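Local coordinates for protein sulfotransferase (Mycobacterium tuberculosis, PDB 2ZQ5) that probably transfers a sulfo group from the donor PAPS to an acceptor molecule, at residues A[11-16]-A[35-40]; A[122-125]-A[131-134]. All blocks are in the same frame, centred on the assembly; numbering follows the deposited sequence.

Contact 1 (A[11-16]-A[35-40]); sequences ATVDEL and NYREAL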
loop_
_atom_site.group_PDB
_atom_site.type_symbol
_atom_site.label_atom_id
_atom_site.label_comp_id
_atom_site.label_asym_id
_atom_site.label_seq_id
_atom_site.Cartn_x
_atom_site.Cartn_y
_atom_site.Cartn_z
ATOM N N ALA A 11 -13.193 -11.226 -15.176
ATOM C CA ALA A 11 -13.166 -10.586 -16.490
ATOM C C ALA A 11 -11.889 -10.975 -17.226
ATOM O O ALA A 11 -10.990 -11.574 -16.642
ATOM C CB ALA A 11 -13.231 -9.066 -16.340
ATOM N N THR A 12 -11.820 -10.644 -18.512
ATOM C CA THR A 12 -10.633 -10.938 -19.307
ATOM C C THR A 12 -9.771 -9.679 -19.323
ATOM O O THR A 12 -10.234 -8.603 -18.946
ATOM C CB THR A 12 -10.989 -11.294 -20.762
ATOM O OG1 THR A 12 -11.542 -10.143 -21.413
ATOM C CG2 THR A 12 -12.002 -12.425 -20.800
ATOM N N VAL A 13 -8.522 -9.815 -19.751
ATOM C CA VAL A 13 -7.623 -8.671 -19.815
ATOM C C VAL A 13 -8.172 -7.610 -20.769
ATOM O O VAL A 13 -8.157 -6.420 -20.452
ATOM C CB VAL A 13 -6.213 -9.094 -20.276
ATOM C CG1 VAL A 13 -5.315 -7.871 -20.410
ATOM C CG2 VAL A 13 -5.617 -10.074 -19.272
ATOM N N ASP A 14 -8.663 -8.041 -21.929
ATOM C CA ASP A 14 -9.221 -7.102 -22.900
ATOM C C ASP A 14 -10.444 -6.394 -22.330
ATOM O O ASP A 14 -10.599 -5.182 -22.488
ATOM C CB ASP A 14 -9.619 -7.815 -24.197
ATOM C CG ASP A 14 -8.423 -8.290 -24.998
ATOM O OD1 ASP A 14 -7.372 -7.619 -24.957
ATOM O OD2 ASP A 14 -8.539 -9.328 -25.684
ATOM N N GLU A 15 -11.315 -7.150 -21.668
ATOM C CA GLU A 15 -12.520 -6.574 -21.082
ATOM C C GLU A 15 -12.190 -5.508 -20.044
ATOM O O GLU A 15 -12.844 -4.471 -19.990
ATOM C CB GLU A 15 -13.385 -7.666 -20.444
ATOM C CG GLU A 15 -13.963 -8.655 -21.445
ATOM C CD GLU A 15 -14.840 -9.700 -20.787
ATOM O OE1 GLU A 15 -14.578 -10.045 -19.615
ATOM O OE2 GLU A 15 -15.786 -10.189 -21.442
ATOM N N LEU A 16 -11.178 -5.761 -19.221
ATOM C CA LEU A 16 -10.790 -4.795 -18.200
ATOM C C LEU A 16 -10.270 -3.501 -18.822
ATOM O O LEU A 16 -10.598 -2.415 -18.352
ATOM C CB LEU A 16 -9.738 -5.401 -17.269
ATOM C CG LEU A 16 -10.282 -6.462 -16.305
ATOM C CD1 LEU A 16 -9.131 -7.117 -15.556
ATOM C CD2 LEU A 16 -11.259 -5.821 -15.332
ATOM N N ASN A 35 5.802 -4.436 -16.954
ATOM C CA ASN A 35 5.285 -5.797 -17.062
ATOM C C ASN A 35 3.909 -5.973 -16.419
ATOM O O ASN A 35 3.612 -7.020 -15.849
ATOM C CB ASN A 35 6.294 -6.764 -16.430
ATOM C CG ASN A 35 6.148 -8.181 -16.941
ATOM O OD1 ASN A 35 5.926 -8.399 -18.130
ATOM N ND2 ASN A 35 6.297 -9.156 -16.047
ATOM N N TYR A 36 3.061 -4.957 -16.535
ATOM C CA TYR A 36 1.735 -5.019 -15.935
ATOM C C TYR A 36 0.797 -6.002 -16.631
ATOM O O TYR A 36 -0.089 -6.572 -15.995
ATOM C CB TYR A 36 1.110 -3.614 -15.894
ATOM C CG TYR A 36 0.314 -3.222 -17.120
ATOM C CD1 TYR A 36 -1.066 -3.425 -17.168
ATOM C CD2 TYR A 36 0.938 -2.653 -18.231
ATOM C CE1 TYR A 36 -1.804 -3.072 -18.292
ATOM C CE2 TYR A 36 0.210 -2.295 -19.358
ATOM C CZ TYR A 36 -1.158 -2.508 -19.383
ATOM O OH TYR A 36 -1.880 -2.168 -20.506
ATOM N N ARG A 37 0.987 -6.212 -17.930
ATOM C CA ARG A 37 0.127 -7.139 -18.653
ATOM C C ARG A 37 0.300 -8.575 -18.168
ATOM O O ARG A 37 -0.688 -9.274 -17.941
ATOM C CB ARG A 37 0.392 -7.053 -20.157
ATOM C CG ARG A 37 -0.232 -5.830 -20.812
ATOM C CD ARG A 37 0.044 -5.800 -22.306
ATOM N NE ARG A 37 -0.763 -4.798 -23.000
ATOM C CZ ARG A 37 -2.088 -4.843 -23.104
ATOM N NH1 ARG A 37 -2.767 -5.845 -22.561
ATOM N NH2 ARG A 37 -2.737 -3.889 -23.758
ATOM N N GLU A 38 1.546 -9.014 -18.008
ATOM C CA GLU A 38 1.794 -10.374 -17.531
ATOM C C GLU A 38 1.239 -10.505 -16.118
ATOM O O GLU A 38 0.600 -11.503 -15.780
ATOM C CB GLU A 38 3.292 -10.702 -17.501
ATOM C CG GLU A 38 3.562 -12.191 -17.242
ATOM C CD GLU A 38 5.007 -12.506 -16.877
ATOM O OE1 GLU A 38 5.907 -11.715 -17.217
ATOM O OE2 GLU A 38 5.245 -13.567 -16.256
ATOM N N ALA A 39 1.489 -9.493 -15.295
ATOM C CA ALA A 39 1.018 -9.502 -13.916
ATOM C C ALA A 39 -0.500 -9.644 -13.862
ATOM O O ALA A 39 -1.025 -10.453 -13.099
ATOM C CB ALA A 39 1.455 -8.222 -13.207
ATOM N N LEU A 40 -1.204 -8.864 -14.678
ATOM C CA LEU A 40 -2.660 -8.922 -14.700
ATOM C C LEU A 40 -3.152 -10.307 -15.121
ATOM O O LEU A 40 -4.095 -10.838 -14.538
ATOM C CB LEU A 40 -3.215 -7.851 -15.647
ATOM C CG LEU A 40 -4.741 -7.753 -15.752
ATOM C CD1 LEU A 40 -5.363 -7.583 -14.368
ATOM C CD2 LEU A 40 -5.100 -6.581 -16.653
HETATM O O HOH W 1 -5.988 -5.921 -23.526
#
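Val-13 and Leu-40 carry the tight part of this contact between the N-terminal turns of helices 13-24 and 36-50. CG1 of Val-13 lies 4.0 Å from CD2 of Leu-40, and the two side chains run past each other in opposite directions. Val-13 has CG1 anti to its backbone N (chi1 177°), which turns this methyl to the neighbouring helix. The other branch of Leu-40 reaches one turn further along helix 13-24, where its CD1 meets CD1 of Leu-16 at 4.0 Å. Leu-44 continues this apolar seam, and Leu-65 and Leu-69 of helix 55-81 touch Leu-16.

The solvent side is looser. The extended chain of Arg-37 brings NH1 to 3.9 Å from Val-13 CG1, which sits at the guanidinium edge. Asp-14 does not touch Arg-37. A water donates to Asp-14 OD1 at 2.6 Å and accepts a weak bond from Arg-37 NH1 at 3.4 Å.

No direct hydrogen bond joins the segments. The contact therefore rests on methyl packing, and the opposite charges at its margin probably add only a weak, water-mediated attraction.

Contact 2 (A[122-125]-A[131-134]); sequences MWLA and RPPR
Trp-123 lays the far end of its six-membered ring against the ring of Pro-132, with CH2 3.7 Å from CD of the proline. This is a buried contact in the sulfotransferase fold, which is related to the P-loop NTPases and has a parallel beta-sheet at its centre. It joins short helix 122-126, just after edge strand 117-119, to the loop that leads to helix 141-156. The two side chains come from opposite directions, and the proline meets the indole obliquely. Trp-123 CG lies between the backbone N and the carbonyl carbon (chi1 74°), which turns one face of the indole to Leu-124.

Leu-124 lies between the indole and Arg-131. Leu-124 CD2 lies over the centre of the Trp-123 indole, 3.6 Å above its plane. Leu-124 CD2 is a looser 4.4 Å from Pro-132 CD. The other methyl, CD1, packs on the aliphatic part of Arg-131, and the two side chains cross at about a right angle. Ile-219 of helix 206-219 touches both Leu-124 and Arg-131. Trp-137 and Tyr-143 make edge-to-face contacts with Trp-123.

Arg-131 has no polar partner in segment 122-125. Its chain bends at chi3 (-60°), and its head is held elsewhere. NH1 bonds to Gln-118 OE1 and forms a salt bridge with Asp-223, while NH2 donates to Gly-119 O. These bonds satisfy both terminal nitrogens of a buried guanidinium and would restrict its rotation. The same side chain thus serves two surroundings, polar at its head and apolar along its stem. At the stem, Leu-124 CD1 lies 3.6 Å from Arg-131 CG and 3.7 Å from Arg-131 CB.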
loop_
_atom_site.group_PDB
_atom_site.type_symbol
_atom_site.label_atom_id
_atom_site.label_comp_id
_atom_site.label_asym_id
_atom_site.label_seq_id
_atom_site.Cartn_x
_atom_site.Cartn_y
_atom_site.Cartn_z
ATOM N N MET A 122 -4.923 10.514 -0.087
ATOM C CA MET A 122 -5.862 9.576 -0.672
ATOM C C MET A 122 -6.425 10.000 -2.030
ATOM O O MET A 122 -6.345 9.245 -3.001
ATOM C CB MET A 122 -7.005 9.333 0.323
ATOM C CG MET A 122 -7.876 8.115 0.050
ATOM S SD MET A 122 -8.804 8.177 -1.484
ATOM C CE MET A 122 -9.813 9.552 -1.226
ATOM N N TRP A 123 -6.981 11.204 -2.120
ATOM C CA TRP A 123 -7.577 11.621 -3.379
ATOM C C TRP A 123 -6.599 11.732 -4.537
ATOM O O TRP A 123 -6.986 11.586 -5.695
ATOM C CB TRP A 123 -8.365 12.933 -3.211
ATOM C CG TRP A 123 -7.571 14.207 -3.066
ATOM C CD1 TRP A 123 -6.838 14.611 -1.985
ATOM C CD2 TRP A 123 -7.505 15.277 -4.016
ATOM N NE1 TRP A 123 -6.327 15.871 -2.200
ATOM C CE2 TRP A 123 -6.722 16.303 -3.441
ATOM C CE3 TRP A 123 -8.038 15.471 -5.299
ATOM C CZ2 TRP A 123 -6.458 17.508 -4.105
ATOM C CZ3 TRP A 123 -7.776 16.668 -5.960
ATOM C CH2 TRP A 123 -6.993 17.671 -5.359
ATOM N N LEU A 124 -5.331 11.970 -4.226
ATOM C CA LEU A 124 -4.320 12.084 -5.266
ATOM C C LEU A 124 -3.867 10.694 -5.706
ATOM O O LEU A 124 -3.443 10.505 -6.844
ATOM C CB LEU A 124 -3.140 12.910 -4.756
ATOM C CG LEU A 124 -3.540 14.343 -4.381
ATOM C CD1 LEU A 124 -2.376 15.033 -3.690
ATOM C CD2 LEU A 124 -3.972 15.113 -5.627
ATOM N N ALA A 125 -3.961 9.723 -4.804
ATOM C CA ALA A 125 -3.592 8.351 -5.135
ATOM C C ALA A 125 -4.710 7.780 -6.006
ATOM O O ALA A 125 -4.467 6.966 -6.897
ATOM C CB ALA A 125 -3.437 7.525 -3.865
ATOM N N ARG A 131 -0.359 18.004 -6.749
ATOM C CA ARG A 131 -1.096 18.406 -5.554
ATOM C C ARG A 131 -1.358 19.909 -5.528
ATOM O O ARG A 131 -0.426 20.709 -5.483
ATOM C CB ARG A 131 -0.311 18.008 -4.304
ATOM C CG ARG A 131 -1.039 18.283 -3.000
ATOM C CD ARG A 131 -0.160 18.019 -1.788
ATOM N NE ARG A 131 0.308 16.638 -1.688
ATOM C CZ ARG A 131 1.543 16.241 -1.978
ATOM N NH1 ARG A 131 2.450 17.115 -2.397
ATOM N NH2 ARG A 131 1.882 14.967 -1.824
ATOM N N PRO A 132 -2.638 20.313 -5.561
ATOM C CA PRO A 132 -2.959 21.744 -5.531
ATOM C C PRO A 132 -2.727 22.291 -4.126
ATOM O O PRO A 132 -2.624 21.524 -3.166
ATOM C CB PRO A 132 -4.447 21.780 -5.894
ATOM C CG PRO A 132 -4.690 20.473 -6.600
ATOM C CD PRO A 132 -3.844 19.510 -5.818
ATOM N N PRO A 133 -2.631 23.621 -3.984
ATOM C CA PRO A 133 -2.420 24.187 -2.651
ATOM C C PRO A 133 -3.550 23.709 -1.739
ATOM O O PRO A 133 -4.717 23.695 -2.138
ATOM C CB PRO A 133 -2.461 25.688 -2.911
ATOM C CG PRO A 133 -1.868 25.794 -4.280
ATOM C CD PRO A 133 -2.563 24.670 -5.018
ATOM N N ARG A 134 -3.196 23.325 -0.518
ATOM C CA ARG A 134 -4.154 22.802 0.450
ATOM C C ARG A 134 -5.435 23.606 0.627
ATOM O O ARG A 134 -6.526 23.037 0.686
ATOM C CB ARG A 134 -3.478 22.639 1.814
ATOM C CG ARG A 134 -4.353 21.948 2.848
ATOM C CD ARG A 134 -4.621 20.504 2.449
ATOM N NE ARG A 134 -5.502 19.817 3.392
ATOM C CZ ARG A 134 -6.809 20.033 3.490
ATOM N NH1 ARG A 134 -7.401 20.921 2.701
ATOM N NH2 ARG A 134 -7.527 19.362 4.381
#

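Overall arrangement
The two contacts hold different elements and do not touch. Their centres are about 28 Å apart, and their nearest atoms about 15 Å. Contact 1 is partly buried and pairs two N-terminal helices, with leucines on its inner side and charged groups toward solvent. Contact 2 is buried and ties a short helix to a following loop beside the parallel sheet. Neither has a direct hydrogen bond between its segments. Each includes an arginine, but in different settings. Arg-37 is exposed and has a weak bond to water, whereas Arg-131 is buried and bonded to protein groups. Aliphatic methyls dominate contact 1, while contact 2 adds an indole and a proline ring.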